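Local structure of hypothetical protein PurS (Thermus thermophilus, 2DGB) at residues 2-10 and 42-53. The protein has no assigned function but is a small alpha-beta protein of the PurS family whose two subunits join their beta-sheets into one. Numbering follows the deposited sequence.
Sequences PRYQATLLI and KVLEIVFPAENL
Thr-7 and Gln-5 both give a hydrogen bond to one carboxylate oxygen of Glu-45. The hydroxyl OG1 of Thr-7 lies 2.7 Å from Glu-45 OE1 and meets its syn lone pair. The amide NE2 of Gln-5 reaches the same OE1 at 3.0 Å, but from above the carboxylate plane, and this bond is bent, with 139° at the hydrogen. Glu-45 folds back at chi2 (-64°), which lays its acid group alongside Thr-7. Its other oxygen, OE2, comes close to the carboxylate of Glu-11 of the second subunit; the two donors on OE1 may ease that like-charge approach.

Strands 3-10 and 42-49 run antiparallel, as the first two strands of a beta-alpha-beta-alpha-beta fold. Tyr-4, Ala-6, Leu-8 and Ile-10 each trade two backbone bonds with Phe-48, Ile-46, Leu-44 and Lys-42. The ladder therefore satisfies the N and O of all eight. The N-H of Ala-50 extends it beyond the strand, to Pro-2 O at 3.0 Å. Arg-3, Gln-5, Thr-7 and Leu-9 form backbone bonds to strand 73-83, so 3-12 is the middle of this chain's three strands. At the far side of 42-49, residues 42-47 pair with a strand of the second subunit, and the sheet continues through the dimer.

On the helix-covered face, Ala-6 CB meets the edge of the Phe-48 ring, 3.7 Å from CE2. Tyr-4 CB sits over one face of that ring. The Tyr-4 ring reaches out to the turn after strand 42-49, where CE2 is 3.5 Å from Ala-50 CB and CE1 is 3.9 Å from Leu-53 CD1. Asn-52 is the N-cap of helix 53-67, its OD1 accepting from Glu-55 N. On the other face, the Arg-3 guanidinium passes Val-47 CG1, with NH1 in a salt bridge to Glu-36 of the second subunit.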
# COMPACT_ATOMS: atom_id res chain seq x y z
N PRO A 2 15.28 -13.94 13.97
CA PRO A 2 15.85 -13.45 12.70
C PRO A 2 15.16 -12.16 12.25
O PRO A 2 14.41 -11.56 13.01
CB PRO A 2 15.66 -14.56 11.67
CG PRO A 2 14.46 -15.29 12.24
CD PRO A 2 14.65 -15.26 13.77
N ARG A 3 15.43 -11.73 11.02
CA ARG A 3 14.84 -10.50 10.49
C ARG A 3 13.71 -10.78 9.50
O ARG A 3 13.76 -11.76 8.76
CB ARG A 3 15.92 -9.65 9.81
CG ARG A 3 16.92 -8.99 10.74
CD ARG A 3 17.65 -7.90 9.97
NE ARG A 3 18.02 -8.40 8.66
CZ ARG A 3 18.12 -7.66 7.56
NH1 ARG A 3 17.88 -6.36 7.60
NH2 ARG A 3 18.43 -8.25 6.42
N TYR A 4 12.72 -9.89 9.48
CA TYR A 4 11.56 -10.04 8.60
C TYR A 4 11.12 -8.70 7.99
O TYR A 4 11.43 -7.64 8.51
CB TYR A 4 10.37 -10.60 9.39
CG TYR A 4 10.65 -11.90 10.10
CD1 TYR A 4 10.35 -13.12 9.51
CD2 TYR A 4 11.27 -11.91 11.35
CE1 TYR A 4 10.65 -14.33 10.14
CE2 TYR A 4 11.58 -13.11 11.99
CZ TYR A 4 11.27 -14.31 11.38
OH TYR A 4 11.61 -15.49 12.00
N GLN A 5 10.40 -8.78 6.88
CA GLN A 5 9.89 -7.57 6.26
C GLN A 5 8.40 -7.79 6.06
O GLN A 5 7.98 -8.76 5.43
CB GLN A 5 10.55 -7.28 4.91
CG GLN A 5 10.05 -5.96 4.31
CD GLN A 5 10.53 -5.73 2.89
OE1 GLN A 5 11.72 -5.82 2.61
NE2 GLN A 5 9.60 -5.44 2.00
N ALA A 6 7.61 -6.89 6.63
CA ALA A 6 6.17 -6.98 6.53
C ALA A 6 5.65 -5.87 5.62
O ALA A 6 6.13 -4.73 5.69
CB ALA A 6 5.54 -6.85 7.91
N THR A 7 4.71 -6.22 4.75
CA THR A 7 4.10 -5.25 3.86
C THR A 7 2.71 -5.00 4.43
O THR A 7 1.79 -5.82 4.27
CB THR A 7 3.97 -5.79 2.42
OG1 THR A 7 5.27 -6.09 1.91
CG2 THR A 7 3.32 -4.73 1.52
N LEU A 8 2.56 -3.87 5.12
CA LEU A 8 1.29 -3.50 5.74
C LEU A 8 0.55 -2.41 4.99
O LEU A 8 1.09 -1.34 4.72
CB LEU A 8 1.53 -3.02 7.17
CG LEU A 8 1.68 -4.04 8.30
CD1 LEU A 8 2.43 -3.40 9.46
CD2 LEU A 8 0.31 -4.53 8.75
N LEU A 9 -0.71 -2.69 4.67
CA LEU A 9 -1.54 -1.71 4.00
C LEU A 9 -2.45 -1.09 5.06
O LEU A 9 -3.02 -1.80 5.88
CB LEU A 9 -2.40 -2.39 2.93
CG LEU A 9 -1.67 -3.15 1.83
CD1 LEU A 9 -2.69 -3.70 0.84
CD2 LEU A 9 -0.68 -2.24 1.11
N ILE A 10 -2.55 0.23 5.06
CA ILE A 10 -3.41 0.93 6.01
C ILE A 10 -4.33 1.78 5.16
O ILE A 10 -3.91 2.77 4.55
CB ILE A 10 -2.59 1.78 7.01
CG1 ILE A 10 -1.69 0.86 7.86
CG2 ILE A 10 -3.52 2.58 7.90
CD1 ILE A 10 -0.79 1.59 8.85
N LYS A 42 -1.96 4.02 2.46
CA LYS A 42 -0.52 4.04 2.62
C LYS A 42 -0.01 2.61 2.75
O LYS A 42 -0.70 1.74 3.28
CB LYS A 42 -0.14 4.85 3.87
CG LYS A 42 -0.42 4.12 5.17
CD LYS A 42 -0.32 5.05 6.38
CE LYS A 42 -1.53 5.97 6.50
NZ LYS A 42 -1.61 6.64 7.83
N VAL A 43 1.19 2.36 2.24
CA VAL A 43 1.79 1.05 2.37
C VAL A 43 3.07 1.25 3.17
O VAL A 43 3.83 2.20 2.93
CB VAL A 43 2.14 0.40 0.99
CG1 VAL A 43 3.08 1.28 0.18
CG2 VAL A 43 2.78 -0.98 1.21
N LEU A 44 3.28 0.38 4.15
CA LEU A 44 4.46 0.42 5.01
C LEU A 44 5.25 -0.87 4.90
O LEU A 44 4.73 -1.95 5.21
CB LEU A 44 4.05 0.62 6.48
CG LEU A 44 3.63 2.01 6.98
CD1 LEU A 44 2.55 2.58 6.09
CD2 LEU A 44 3.14 1.91 8.42
N GLU A 45 6.49 -0.76 4.43
CA GLU A 45 7.38 -1.91 4.31
C GLU A 45 8.21 -1.82 5.59
O GLU A 45 9.05 -0.93 5.73
CB GLU A 45 8.31 -1.78 3.10
CG GLU A 45 7.60 -1.71 1.75
CD GLU A 45 6.82 -2.97 1.39
OE1 GLU A 45 6.96 -3.98 2.11
OE2 GLU A 45 6.08 -2.95 0.38
N ILE A 46 7.97 -2.74 6.51
CA ILE A 46 8.66 -2.73 7.79
C ILE A 46 9.63 -3.89 7.99
O ILE A 46 9.23 -5.06 7.96
CB ILE A 46 7.63 -2.74 8.95
CG1 ILE A 46 6.57 -1.66 8.72
CG2 ILE A 46 8.35 -2.54 10.28
CD1 ILE A 46 5.55 -1.55 9.84
N VAL A 47 10.90 -3.55 8.19
CA VAL A 47 11.93 -4.54 8.45
C VAL A 47 12.09 -4.52 9.97
O VAL A 47 12.34 -3.46 10.57
CB VAL A 47 13.27 -4.16 7.78
CG1 VAL A 47 14.36 -5.16 8.16
CG2 VAL A 47 13.09 -4.12 6.26
N PHE A 48 11.92 -5.68 10.59
CA PHE A 48 11.99 -5.79 12.04
C PHE A 48 12.39 -7.20 12.47
O PHE A 48 12.27 -8.14 11.70
CB PHE A 48 10.62 -5.45 12.62
CG PHE A 48 9.56 -6.46 12.27
CD1 PHE A 48 9.15 -7.40 13.20
CD2 PHE A 48 8.99 -6.48 11.00
CE1 PHE A 48 8.19 -8.36 12.87
CE2 PHE A 48 8.03 -7.44 10.65
CZ PHE A 48 7.63 -8.38 11.60
N PRO A 49 12.82 -7.36 13.73
CA PRO A 49 13.24 -8.65 14.29
C PRO A 49 12.13 -9.43 14.99
O PRO A 49 11.16 -8.85 15.48
CB PRO A 49 14.33 -8.25 15.27
CG PRO A 49 13.73 -7.03 15.88
CD PRO A 49 13.19 -6.27 14.66
N ALA A 50 12.29 -10.75 15.04
CA ALA A 50 11.33 -11.63 15.70
C ALA A 50 11.95 -13.00 15.93
O ALA A 50 12.85 -13.41 15.19
CB ALA A 50 10.06 -11.76 14.84
N GLU A 51 11.48 -13.71 16.94
CA GLU A 51 12.00 -15.03 17.28
C GLU A 51 11.78 -16.05 16.17
O GLU A 51 12.64 -16.89 15.89
CB GLU A 51 11.35 -15.54 18.57
CG GLU A 51 11.83 -14.84 19.84
CD GLU A 51 13.18 -15.35 20.31
OE1 GLU A 51 13.40 -16.59 20.25
OE2 GLU A 51 14.02 -14.54 20.75
N ASN A 52 10.61 -15.97 15.54
CA ASN A 52 10.26 -16.89 14.46
C ASN A 52 9.18 -16.28 13.59
O ASN A 52 8.69 -15.19 13.87
CB ASN A 52 9.79 -18.21 15.05
CG ASN A 52 8.64 -18.04 16.03
OD1 ASN A 52 7.55 -17.60 15.66
ND2 ASN A 52 8.89 -18.38 17.29
N LEU A 53 8.80 -17.00 12.55
CA LEU A 53 7.77 -16.53 11.63
C LEU A 53 6.43 -16.28 12.30
O LEU A 53 5.75 -15.31 12.00
CB LEU A 53 7.58 -17.52 10.48
CG LEU A 53 6.68 -17.03 9.35
CD1 LEU A 53 7.34 -15.85 8.66
CD2 LEU A 53 6.44 -18.16 8.35